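Local coordinates for flavoprotein (Thermotoga maritima, PDB 5V8S) that probably works as an oxidoreductase, passing electrons by way of a bound FMN to a di-iron centre in a separate metallo-beta-lactamase-like domain, at residues A[340-345]-A[373-378]; A[300-303]-A[309-312]; A[315-320]-A[347-352]; A[322-327]-A[400-405]. The protein carries 1 engineered substitution. All blocks are in the same frame, centred on the assembly; numbering follows the deposited sequence.

In the fold
All four contacts belong to the flavodoxin-like domain; none uses the residues that surround the mu-oxo-diiron, among them His97, Glu99 and Asp180. Contact 4 packs a helix on one face of the central strand 322-327, and contacts 1, 2 and 3 lie around the helices of the other face. Phe325 of that strand joins contacts 4 and 1, its CE1 lying 3.5 Å from Leu342 CD2, although the two contacts' centres are about 16 Å apart. Contacts 1 and 3, about 11 Å apart between centres, share helix 336-348. Thr341 OG1 packs 3.4 Å from Phe302 CZ between contacts 1 and 2, and Ile317 CD1 sits 3.7 Å from Leu323 CD2 between contacts 3 and 4.

Contact 1: residues A[340-345]-A[373-378]; sequences FTLLEI and ELLKET
Leu342 and Leu374 meet where helix 336-348 lies beside the short helix 371-376. Leu374 extends across the gap with CG anti to the backbone N (chi1 175°), so that its CD2 reaches Leu342 CB at 4.2 Å. The same methyl also meets Leu343 CD2 at 4.4 Å, from the next residue along the helix. On the side toward the sheet, Leu342 CD2 touches Leu375 CD1 at 4.2 Å, methyl against methyl. This is the closely packed half of the contact: both leucines also rest on Phe325 of strand 322-327, which Ile345 reaches as well. The outer half is looser. Leu343 is partly exposed and borders Arg339 of the second subunit, while Glu373, Lys376 and Glu377, in the short helix and at its end, are exposed, Glu377 being salt-bridged to Arg369. Past helix 371-376 the chain turns, and Leu375 O accepts two bonds there: Thr378 OG1 at 2.6 Å, in the carbonyl plane on a lone pair, and Thr378 N at 3.0 Å. No hydrogen bond joins the two segments. Two neighbouring helices, joined by aliphatic side chains above one face of a parallel sheet, are typical of the flavodoxin-like alpha/beta/alpha sandwich.

Contact 2: residues A[300-303]-A[309-312]; sequences YKFS and AISE
Tyr300 and Phe302 come from the edge strand 296-302, two residues apart and so on the same side of it, while Ile310 and Glu312 come from the first turn of helix 310-316. The backbones stay well apart: the closest alpha carbons, Tyr300 CA and Ala309 CA, are 8.9 Å from each other, and Ala309 is the N-cap of the helix. Side chains bridge the interval. Tyr300, with CG anti to its carbonyl carbon (chi1 -69°), brings its phenol end up to the Glu312 backbone carbonyl, with OH 3.2 Å from Glu312 O and CE1 4.1 Å from Glu312 CB. Glu312 O sits obliquely to the ring, and the ring plane is turned 53° from the Glu312 carboxylate. Tyr300 OH merely touches there; its hydrogen bond is to Asp316 OD2, one helical turn on. The Glu312 chain bends at chi2, and its two carboxylate oxygens form salt bridges with Lys315 and Lys208. Phe302 meets Ile310 edge-on, with Ile310 CD1 in the ring plane and 3.8 Å from Phe302 CZ; Ile310 has two conformers, so this detail holds for one of them. Leu337 and Thr341 of helix 336-348 also pack on Phe302. A strand followed by a helix folded back along it is the opening half of a beta-alpha-beta crossover, here passing over strand 267-273 to reach strand 322-327, as in flavodoxins.

Contact 3: residues A[315-320]-A[347-352]; sequences KDIPDS and DKANYE
Tyr351, Ile317 and Pro318 bury the most surface here, where the chain leaving helix 310-316 meets the chain leaving helix 336-348. The Tyr351 ring slants alongside the Ile317-Pro318 step. Its outer end rests on the proline: Pro318 CG is 3.5 Å from Tyr351 OH, and Pro318 CB is 4.0 Å from Tyr351 CZ. Along the same side of the ring, Tyr351 CE2 comes within 3.9 Å of Pro318 CA, and Tyr351 CD2, nearer the root, within 4.0 Å of Ile317 CG2. The phenol oxygen is also hydrogen-bonded to Val258 O, which probably limits how far the ring can swing. The CG2 branch of Ile317 serves both partners: anti to the backbone N, it also meets Ala349 CB at 3.8 Å, whereas the CG1 arm (chi1 -52°) leads away toward Leu323 of the sheet. Both segments are helix-to-strand connections of the flavodoxin-like fold, the first running on to strand 322-327 and the second to strand 354-360, and they pair at the same end of that sheet. Val211 of helix 196-214, from the beta-lactamase-like part of the chain, packs on both Pro318 and Ala349, so this end of the flavodoxin-like domain abuts the beta-lactamase-like part of the same chain. The Ile317 side is shaped by a type I turn closed by Ser320 N on Ile317 O at 3.0 Å. Ser320 OG adds a 2.7 Å bond to Asp316 O, approaching at a C=O...OG angle of 145° and tilted 30° from the carbonyl plane.

Contact 4: residues A[322-327]-A[400-405]; sequences ALIFGV and EAISLL
This is an apolar helix-on-sheet contact of the flavodoxin-like alpha/beta/alpha sandwich, with helix 395-409 packed against the middle strand of the five-stranded parallel sheet. The axes of strand 322-327 and helix 400-405 approach to 11.3 Å and run nearly antiparallel, 162° apart, as expected where a helix returns across a sheet of parallel strands. Ala322 and Ile324, on alternate positions of the strand, point at the helix; Leu323 between them points to the other face. On the helix, Ile402 and Leu405 are three residues apart, about one turn, and so lie on the same side. The helix lies closer at the alanine end, consistent with its small side chain: the alpha carbons of Ala322 and Leu405 are 8.1 Å apart, against 9.5 Å for those of Ile324 and Ile402. Leu405 carries its CG anti to the backbone N (chi1 -179°), which puts both methyls toward the strand. Its CD2 is shared between Ala322 CB and the end of Ile324. Around this core, Leu290 of helix 278-292 packs on both isoleucines, as does Leu356 of the adjacent strand, while Leu383 flanks Leu405. The Ile324 and Ile402 side chains cross at about a right angle and touch only by their terminal methyls, Ile324 CD1 and Ile402 CD1 being 3.9 Å apart. The shortest contact is Leu405 CD1 against Ala322 CB, at 3.6 Å.

Contact 1: residues A[340-345]-A[373-378]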
loop_
_atom_site.group_PDB
_atom_site.type_symbol
_atom_site.label_atom_id
_atom_site.label_comp_id
_atom_site.label_asym_id
_atom_site.label_seq_id
_atom_site.Cartn_x
_atom_site.Cartn_y
_atom_site.Cartn_z
ATOM N N PHE A 340 -4.978 0.990 5.081
ATOM C CA PHE A 340 -5.281 0.506 3.737
ATOM C C PHE A 340 -5.924 -0.870 3.805
ATOM O O PHE A 340 -6.924 -1.133 3.137
ATOM C CB PHE A 340 -3.997 0.459 2.900
ATOM C CG PHE A 340 -4.207 0.035 1.468
ATOM C CD1 PHE A 340 -4.545 0.959 0.503
ATOM C CD2 PHE A 340 -4.068 -1.289 1.088
ATOM C CE1 PHE A 340 -4.736 0.578 -0.812
ATOM C CE2 PHE A 340 -4.263 -1.661 -0.223
ATOM C CZ PHE A 340 -4.582 -0.725 -1.172
ATOM N N THR A 341 -5.352 -1.756 4.615
ATOM C CA THR A 341 -5.867 -3.117 4.737
ATOM C C THR A 341 -7.295 -3.118 5.272
ATOM O O THR A 341 -8.170 -3.789 4.717
ATOM C CB THR A 341 -4.941 -3.937 5.630
ATOM O OG1 THR A 341 -3.659 -4.009 5.025
ATOM C CG2 THR A 341 -5.479 -5.390 5.818
ATOM N N LEU A 342 -7.544 -2.372 6.355
ATOM C CA LEU A 342 -8.888 -2.309 6.929
ATOM C C LEU A 342 -9.889 -1.733 5.936
ATOM O O LEU A 342 -11.009 -2.243 5.804
ATOM C CB LEU A 342 -8.877 -1.472 8.206
ATOM C CG LEU A 342 -8.154 -2.114 9.391
ATOM C CD1 LEU A 342 -8.061 -1.139 10.545
ATOM C CD2 LEU A 342 -8.827 -3.391 9.837
ATOM N N LEU A 343 -9.507 -0.664 5.231
ATOM C CA LEU A 343 -10.437 -0.088 4.262
ATOM C C LEU A 343 -10.743 -1.063 3.135
ATOM O O LEU A 343 -11.879 -1.128 2.670
ATOM C CB LEU A 343 -9.902 1.226 3.697
ATOM C CG LEU A 343 -9.854 2.405 4.664
ATOM C CD1 LEU A 343 -9.182 3.617 4.013
ATOM C CD2 LEU A 343 -11.241 2.782 5.108
ATOM N N GLU A 344 -9.745 -1.833 2.680
ATOM C CA GLU A 344 -10.020 -2.812 1.635
ATOM C C GLU A 344 -10.826 -3.997 2.148
ATOM O O GLU A 344 -11.637 -4.546 1.392
ATOM C CB GLU A 344 -8.742 -3.272 0.946
ATOM C CG GLU A 344 -8.022 -2.152 0.200
ATOM C CD GLU A 344 -8.916 -1.414 -0.741
ATOM O OE1 GLU A 344 -9.704 -2.063 -1.458
ATOM O OE2 GLU A 344 -8.829 -0.173 -0.763
ATOM N N ILE A 345 -10.604 -4.431 3.400
ATOM C CA ILE A 345 -11.454 -5.483 3.964
ATOM C C ILE A 345 -12.897 -5.012 4.026
ATOM O O ILE A 345 -13.823 -5.748 3.657
ATOM C CB ILE A 345 -10.927 -5.915 5.353
ATOM C CG1 ILE A 345 -9.639 -6.702 5.190
ATOM C CG2 ILE A 345 -12.006 -6.741 6.130
ATOM C CD1 ILE A 345 -8.890 -6.914 6.494
ATOM N N GLU A 373 -13.468 1.595 16.262
ATOM C CA GLU A 373 -14.605 2.394 15.817
ATOM C C GLU A 373 -14.860 2.190 14.329
ATOM O O GLU A 373 -16.013 2.149 13.882
ATOM C CB GLU A 373 -14.339 3.875 16.111
ATOM C CG GLU A 373 -15.589 4.677 16.428
ATOM C CD GLU A 373 -15.347 6.181 16.449
ATOM O OE1 GLU A 373 -15.946 6.895 15.612
ATOM O OE2 GLU A 373 -14.557 6.647 17.301
ATOM N N LEU A 374 -13.790 2.057 13.547
ATOM C CA LEU A 374 -13.936 1.847 12.111
ATOM C C LEU A 374 -14.561 0.488 11.811
ATOM O O LEU A 374 -15.495 0.383 11.004
ATOM C CB LEU A 374 -12.565 1.965 11.449
ATOM C CG LEU A 374 -12.547 1.654 9.965
ATOM C CD1 LEU A 374 -13.573 2.522 9.214
ATOM C CD2 LEU A 374 -11.143 1.867 9.446
ATOM N N LEU A 375 -14.040 -0.571 12.438
ATOM C CA LEU A 375 -14.603 -1.902 12.243
ATOM C C LEU A 375 -16.031 -1.974 12.762
ATOM O O LEU A 375 -16.849 -2.739 12.228
ATOM C CB LEU A 375 -13.721 -2.943 12.936
ATOM C CG LEU A 375 -12.466 -3.354 12.166
ATOM C CD1 LEU A 375 -11.433 -3.934 13.108
ATOM C CD2 LEU A 375 -12.818 -4.362 11.077
ATOM N N LYS A 376 -16.351 -1.164 13.776
ATOM C CA LYS A 376 -17.690 -1.166 14.349
ATOM C C LYS A 376 -18.740 -0.730 13.334
ATOM O O LYS A 376 -19.883 -1.175 13.421
ATOM C CB LYS A 376 -17.731 -0.262 15.581
ATOM C CG LYS A 376 -18.801 -0.604 16.602
ATOM C CD LYS A 376 -18.346 -1.650 17.607
ATOM C CE LYS A 376 -19.382 -1.849 18.707
ATOM N NZ LYS A 376 -18.979 -2.942 19.617
ATOM N N GLU A 377 -18.390 0.110 12.352
ATOM C CA GLU A 377 -19.384 0.493 11.344
ATOM C C GLU A 377 -19.872 -0.696 10.535
ATOM O O GLU A 377 -20.941 -0.622 9.914
ATOM C CB GLU A 377 -18.795 1.464 10.320
ATOM C CG GLU A 377 -17.954 2.578 10.895
ATOM C CD GLU A 377 -17.567 3.598 9.844
ATOM O OE1 GLU A 377 -18.442 3.988 9.036
ATOM O OE2 GLU A 377 -16.387 4.004 9.824
ATOM N N THR A 378 -19.106 -1.771 10.504
ATOM C CA THR A 378 -19.273 -2.803 9.504
ATOM C C THR A 378 -20.057 -3.968 10.064
ATOM O O THR A 378 -20.571 -3.939 11.191
ATOM C CB THR A 378 -17.899 -3.246 9.005
ATOM O OG1 THR A 378 -17.223 -4.017 10.014
ATOM C CG2 THR A 378 -17.061 -2.041 8.673
#

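Contact 2: residues A[300-303]-A[309-312]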
loop_
_atom_site.group_PDB
_atom_site.type_symbol
_atom_site.label_atom_id
_atom_site.label_comp_id
_atom_site.label_asym_id
_atom_site.label_seq_id
_atom_site.Cartn_x
_atom_site.Cartn_y
_atom_site.Cartn_z
ATOM N N TYR A 300 -0.618 -12.702 8.862
ATOM C CA TYR A 300 -0.107 -11.659 7.983
ATOM C C TYR A 300 0.480 -10.545 8.835
ATOM O O TYR A 300 -0.249 -9.899 9.593
ATOM C CB TYR A 300 -1.218 -11.114 7.089
ATOM C CG TYR A 300 -1.657 -12.131 6.077
ATOM C CD1 TYR A 300 -0.858 -12.415 4.983
ATOM C CD2 TYR A 300 -2.857 -12.821 6.219
ATOM C CE1 TYR A 300 -1.247 -13.344 4.036
ATOM C CE2 TYR A 300 -3.244 -13.777 5.282
ATOM C CZ TYR A 300 -2.432 -14.041 4.200
ATOM O OH TYR A 300 -2.816 -14.980 3.252
ATOM N N LYS A 301 1.777 -10.302 8.687
ATOM C CA LYS A 301 2.499 -9.344 9.511
ATOM C C LYS A 301 3.128 -8.256 8.648
ATOM O O LYS A 301 3.891 -8.556 7.729
ATOM C CB LYS A 301 3.626 -10.053 10.290
ATOM C CG LYS A 301 4.511 -9.112 11.115
ATOM C CD LYS A 301 5.942 -9.642 11.396
ATOM C CE LYS A 301 6.053 -11.119 11.552
ATOM N NZ LYS A 301 7.480 -11.493 11.873
ATOM N N PHE A 302 2.844 -6.995 8.978
ATOM C CA PHE A 302 3.565 -5.844 8.423
ATOM C C PHE A 302 4.668 -5.473 9.410
ATOM O O PHE A 302 4.380 -5.036 10.518
ATOM C CB PHE A 302 2.636 -4.646 8.279
ATOM C CG PHE A 302 1.525 -4.836 7.273
ATOM C CD1 PHE A 302 1.747 -4.620 5.935
ATOM C CD2 PHE A 302 0.270 -5.214 7.681
ATOM C CE1 PHE A 302 0.727 -4.788 5.007
ATOM C CE2 PHE A 302 -0.772 -5.396 6.749
ATOM C CZ PHE A 302 -0.534 -5.166 5.430
ATOM N N SER A 303 5.915 -5.630 9.011
ATOM C CA SER A 303 7.032 -5.303 9.887
ATOM C C SER A 303 8.030 -4.447 9.125
ATOM O O SER A 303 7.813 -4.077 7.962
ATOM C CB SER A 303 7.736 -6.561 10.387
ATOM O OG SER A 303 8.457 -7.168 9.326
ATOM N N ALA A 309 1.082 -9.176 0.680
ATOM C CA ALA A 309 0.232 -8.712 -0.404
ATOM C C ALA A 309 -1.201 -8.569 0.084
ATOM O O ALA A 309 -1.760 -9.493 0.669
ATOM C CB ALA A 309 0.273 -9.705 -1.563
ATOM N N ILE A 310 -1.813 -7.429 -0.212
ATOM C CA ILE A 310 -3.173 -7.199 0.252
ATOM C C ILE A 310 -4.148 -8.173 -0.418
ATOM O O ILE A 310 -5.156 -8.563 0.187
ATOM C CB ILE A 310 -3.556 -5.721 0.042
ATOM C CG1 ILE A 310 -2.409 -4.795 0.491
ATOM C CG2 ILE A 310 -4.849 -5.394 0.790
ATOM C CD1 ILE A 310 -1.969 -4.913 1.948
ATOM N N SER A 311 -3.854 -8.614 -1.649
ATOM C CA SER A 311 -4.706 -9.597 -2.318
ATOM C C SER A 311 -4.709 -10.937 -1.596
ATOM O O SER A 311 -5.713 -11.654 -1.633
ATOM C CB SER A 311 -4.245 -9.769 -3.764
ATOM O OG SER A 311 -2.944 -10.332 -3.825
ATOM N N GLU A 312 -3.599 -11.298 -0.952
ATOM C CA GLU A 312 -3.537 -12.553 -0.212
ATOM C C GLU A 312 -4.280 -12.458 1.115
ATOM O O GLU A 312 -4.946 -13.413 1.524
ATOM C CB GLU A 312 -2.083 -12.930 0.021
ATOM C CG GLU A 312 -1.340 -13.317 -1.228
ATOM C CD GLU A 312 -1.843 -14.633 -1.808
ATOM O OE1 GLU A 312 -2.036 -15.584 -1.025
ATOM O OE2 GLU A 312 -2.028 -14.715 -3.030
#

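Contact 3: residues A[315-320]-A[347-352]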
loop_
_atom_site.group_PDB
_atom_site.type_symbol
_atom_site.label_atom_id
_atom_site.label_comp_id
_atom_site.label_asym_id
_atom_site.label_seq_id
_atom_site.Cartn_x
_atom_site.Cartn_y
_atom_site.Cartn_z
ATOM N N LYS A 315 -7.985 -12.781 0.182
ATOM C CA LYS A 315 -8.353 -14.140 -0.197
ATOM C C LYS A 315 -8.700 -15.004 1.005
ATOM O O LYS A 315 -9.527 -15.932 0.890
ATOM C CB LYS A 315 -7.186 -14.759 -0.952
ATOM C CG LYS A 315 -7.281 -16.226 -1.201
ATOM C CD LYS A 315 -5.911 -16.782 -1.561
ATOM C CE LYS A 315 -5.056 -16.986 -0.330
ATOM N NZ LYS A 315 -3.805 -17.671 -0.720
ATOM N N ASP A 316 -8.073 -14.746 2.142
ATOM C CA ASP A 316 -8.244 -15.610 3.303
ATOM C C ASP A 316 -9.415 -15.219 4.191
ATOM O O ASP A 316 -9.762 -15.990 5.090
ATOM C CB ASP A 316 -6.926 -15.675 4.098
ATOM C CG ASP A 316 -5.989 -16.754 3.556
ATOM O OD1 ASP A 316 -6.484 -17.865 3.266
ATOM O OD2 ASP A 316 -4.796 -16.502 3.359
ATOM N N ILE A 317 -10.053 -14.078 3.949
ATOM C CA ILE A 317 -11.137 -13.609 4.813
ATOM C C ILE A 317 -12.403 -14.466 4.708
ATOM O O ILE A 317 -12.965 -14.858 5.744
ATOM C CB ILE A 317 -11.467 -12.127 4.547
ATOM C CG1 ILE A 317 -10.214 -11.243 4.597
ATOM C CG2 ILE A 317 -12.561 -11.640 5.507
ATOM C CD1 ILE A 317 -9.570 -11.205 5.916
ATOM N N PRO A 318 -12.916 -14.772 3.505
ATOM C CA PRO A 318 -14.260 -15.385 3.431
ATOM C C PRO A 318 -14.445 -16.653 4.245
ATOM O O PRO A 318 -15.501 -16.823 4.866
ATOM C CB PRO A 318 -14.467 -15.635 1.931
ATOM C CG PRO A 318 -13.615 -14.595 1.265
ATOM C CD PRO A 318 -12.383 -14.511 2.158
ATOM N N ASP A 319 -13.476 -17.563 4.243
ATOM C CA ASP A 319 -13.643 -18.814 4.972
ATOM C C ASP A 319 -12.965 -18.802 6.330
ATOM O O ASP A 319 -12.817 -19.852 6.942
ATOM C CB ASP A 319 -13.247 -20.033 4.134
ATOM C CG ASP A 319 -11.792 -20.089 3.790
ATOM O OD1 ASP A 319 -11.079 -19.079 3.959
ATOM O OD2 ASP A 319 -11.344 -21.167 3.345
ATOM N N SER A 320 -12.562 -17.643 6.828
ATOM C CA SER A 320 -12.128 -17.558 8.219
ATOM C C SER A 320 -13.324 -17.568 9.166
ATOM O O SER A 320 -14.355 -16.945 8.892
ATOM C CB SER A 320 -11.357 -16.255 8.445
ATOM O OG SER A 320 -10.119 -16.273 7.772
ATOM N N ASP A 347 -14.290 -2.737 2.152
ATOM C CA ASP A 347 -14.820 -2.570 0.805
ATOM C C ASP A 347 -15.124 -3.906 0.133
ATOM O O ASP A 347 -16.130 -4.024 -0.588
ATOM C CB ASP A 347 -13.843 -1.778 -0.053
ATOM C CG ASP A 347 -14.470 -1.341 -1.357
ATOM O OD1 ASP A 347 -15.461 -0.579 -1.305
ATOM O OD2 ASP A 347 -13.981 -1.763 -2.423
ATOM N N LYS A 348 -14.258 -4.908 0.320
ATOM C CA LYS A 348 -14.302 -6.125 -0.483
ATOM C C LYS A 348 -14.747 -7.362 0.267
ATOM O O LYS A 348 -15.176 -8.318 -0.375
ATOM C CB LYS A 348 -12.915 -6.432 -1.069
ATOM C CG LYS A 348 -12.364 -5.342 -1.975
ATOM C CD LYS A 348 -13.109 -5.263 -3.300
ATOM C CE LYS A 348 -12.422 -4.297 -4.248
ATOM N NZ LYS A 348 -12.898 -4.417 -5.645
ATOM N N ALA A 349 -14.603 -7.383 1.591
ATOM C CA ALA A 349 -14.773 -8.595 2.374
ATOM C C ALA A 349 -15.519 -8.280 3.664
ATOM O O ALA A 349 -15.099 -8.642 4.765
ATOM C CB ALA A 349 -13.412 -9.238 2.627
ATOM N N ASN A 350 -16.669 -7.627 3.517
ATOM C CA ASN A 350 -17.451 -7.127 4.637
ATOM C C ASN A 350 -18.431 -8.214 5.069
ATOM O O ASN A 350 -19.544 -8.316 4.553
ATOM C CB ASN A 350 -18.175 -5.861 4.214
ATOM C CG ASN A 350 -18.731 -5.099 5.384
ATOM O OD1 ASN A 350 -18.357 -5.353 6.522
ATOM N ND2 ASN A 350 -19.630 -4.167 5.117
ATOM N N TYR A 351 -18.017 -9.024 6.045
ATOM C CA TYR A 351 -18.775 -10.184 6.503
ATOM C C TYR A 351 -19.122 -10.038 7.976
ATOM O O TYR A 351 -18.396 -9.391 8.740
ATOM C CB TYR A 351 -17.940 -11.467 6.362
ATOM C CG TYR A 351 -17.623 -11.869 4.945
ATOM C CD1 TYR A 351 -18.552 -12.570 4.177
ATOM C CD2 TYR A 351 -16.396 -11.568 4.366
ATOM C CE1 TYR A 351 -18.265 -12.947 2.900
ATOM C CE2 TYR A 351 -16.113 -11.940 3.070
ATOM C CZ TYR A 351 -17.053 -12.643 2.343
ATOM O OH TYR A 351 -16.750 -13.010 1.062
ATOM N N GLU A 352 -20.212 -10.703 8.388
ATOM C CA GLU A 352 -20.616 -10.708 9.798
ATOM C C GLU A 352 -19.873 -11.841 10.503
ATOM O O GLU A 352 -20.397 -12.926 10.738
ATOM C CB GLU A 352 -22.129 -10.822 9.958
ATOM C CG GLU A 352 -22.580 -10.596 11.407
ATOM C CD GLU A 352 -24.020 -10.992 11.678
ATOM O OE1 GLU A 352 -24.833 -11.000 10.729
ATOM O OE2 GLU A 352 -24.331 -11.294 12.854
#

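Contact 4: residues A[322-327]-A[400-405]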
loop_
_atom_site.group_PDB
_atom_site.type_symbol
_atom_site.label_atom_id
_atom_site.label_comp_id
_atom_site.label_asym_id
_atom_site.label_seq_id
_atom_site.Cartn_x
_atom_site.Cartn_y
_atom_site.Cartn_z
ATOM N N ALA A 322 -13.002 -16.195 12.092
ATOM C CA ALA A 322 -12.815 -14.958 12.833
ATOM C C ALA A 322 -11.548 -14.291 12.337
ATOM O O ALA A 322 -10.681 -14.933 11.735
ATOM C CB ALA A 322 -12.693 -15.214 14.344
ATOM N N LEU A 323 -11.441 -12.998 12.624
ATOM C CA LEU A 323 -10.234 -12.229 12.366
ATOM C C LEU A 323 -9.684 -11.687 13.679
ATOM O O LEU A 323 -10.433 -11.368 14.605
ATOM C CB LEU A 323 -10.504 -11.029 11.443
ATOM C CG LEU A 323 -11.199 -11.306 10.111
ATOM C CD1 LEU A 323 -11.329 -10.021 9.311
ATOM C CD2 LEU A 323 -10.429 -12.362 9.332
ATOM N N ILE A 324 -8.367 -11.591 13.750
ATOM C CA ILE A 324 -7.702 -10.977 14.894
ATOM C C ILE A 324 -6.773 -9.905 14.357
ATOM O O ILE A 324 -5.945 -10.184 13.481
ATOM C CB ILE A 324 -6.908 -11.989 15.741
ATOM C CG1 ILE A 324 -7.854 -13.014 16.358
ATOM C CG2 ILE A 324 -6.136 -11.248 16.846
ATOM C CD1 ILE A 324 -7.225 -13.901 17.336
ATOM N N PHE A 325 -6.899 -8.691 14.888
ATOM C CA PHE A 325 -6.087 -7.557 14.464
ATOM C C PHE A 325 -5.158 -7.128 15.591
ATOM O O PHE A 325 -5.562 -7.096 16.758
ATOM C CB PHE A 325 -6.972 -6.373 14.076
ATOM C CG PHE A 325 -7.755 -6.612 12.832
ATOM C CD1 PHE A 325 -7.149 -6.492 11.591
ATOM C CD2 PHE A 325 -9.081 -6.970 12.903
ATOM C CE1 PHE A 325 -7.863 -6.746 10.436
ATOM C CE2 PHE A 325 -9.806 -7.219 11.756
ATOM C CZ PHE A 325 -9.198 -7.100 10.522
ATOM N N GLY A 326 -3.904 -6.838 15.242
ATOM C CA GLY A 326 -2.974 -6.198 16.158
ATOM C C GLY A 326 -2.567 -4.854 15.570
ATOM O O GLY A 326 -2.061 -4.807 14.443
ATOM N N VAL A 327 -2.783 -3.769 16.314
ATOM C CA VAL A 327 -2.753 -2.415 15.779
ATOM C C VAL A 327 -1.728 -1.584 16.552
ATOM O O VAL A 327 -1.885 -1.355 17.761
ATOM C CB VAL A 327 -4.145 -1.768 15.862
ATOM C CG1 VAL A 327 -4.103 -0.378 15.317
ATOM C CG2 VAL A 327 -5.178 -2.637 15.140
ATOM N N GLU A 400 -7.616 -14.535 28.014
ATOM C CA GLU A 400 -9.031 -14.207 28.164
ATOM C C GLU A 400 -9.658 -13.888 26.817
ATOM O O GLU A 400 -10.788 -14.307 26.534
ATOM C CB GLU A 400 -9.225 -13.012 29.103
ATOM C CG GLU A 400 -9.115 -13.336 30.568
ATOM C CD GLU A 400 -9.230 -12.102 31.456
ATOM O OE1 GLU A 400 -9.238 -10.969 30.922
ATOM O OE2 GLU A 400 -9.300 -12.286 32.693
ATOM N N ALA A 401 -8.945 -13.138 25.977
ATOM C CA ALA A 401 -9.506 -12.753 24.689
ATOM C C ALA A 401 -9.679 -13.971 23.799
ATOM O O ALA A 401 -10.711 -14.130 23.149
ATOM C CB ALA A 401 -8.609 -11.725 24.005
ATOM N N ILE A 402 -8.661 -14.828 23.738
ATOM C CA ILE A 402 -8.774 -16.026 22.914
ATOM C C ILE A 402 -9.878 -16.940 23.443
ATOM O O ILE A 402 -10.628 -17.541 22.663
ATOM C CB ILE A 402 -7.416 -16.745 22.799
ATOM C CG1 ILE A 402 -6.315 -15.792 22.314
ATOM C CG2 ILE A 402 -7.542 -17.943 21.864
ATOM C CD1 ILE A 402 -6.643 -15.001 21.079
ATOM N N SER A 403 -10.003 -17.061 24.770
ATOM C CA SER A 403 -11.094 -17.855 25.337
ATOM C C SER A 403 -12.458 -17.277 24.981
ATOM O O SER A 403 -13.410 -18.023 24.725
ATOM C CB SER A 403 -10.957 -17.937 26.853
ATOM O OG SER A 403 -9.815 -18.683 27.220
ATOM N N LEU A 404 -12.578 -15.951 24.976
ATOM C CA LEU A 404 -13.832 -15.317 24.578
ATOM C C LEU A 404 -14.182 -15.672 23.141
ATOM O O LEU A 404 -15.340 -15.993 22.829
ATOM C CB LEU A 404 -13.700 -13.804 24.741
ATOM C CG LEU A 404 -14.948 -12.949 24.542
ATOM C CD1 LEU A 404 -15.964 -13.263 25.620
ATOM C CD2 LEU A 404 -14.573 -11.470 24.550
ATOM N N LEU A 405 -13.181 -15.647 22.256
ATOM C CA LEU A 405 -13.395 -16.021 20.862
ATOM C C LEU A 405 -13.824 -17.482 20.739
ATOM O O LEU A 405 -14.739 -17.809 19.976
ATOM C CB LEU A 405 -12.107 -15.769 20.078
ATOM C CG LEU A 405 -12.209 -16.101 18.595
ATOM C CD1 LEU A 405 -13.282 -15.243 17.935
ATOM C CD2 LEU A 405 -10.881 -15.909 17.907
#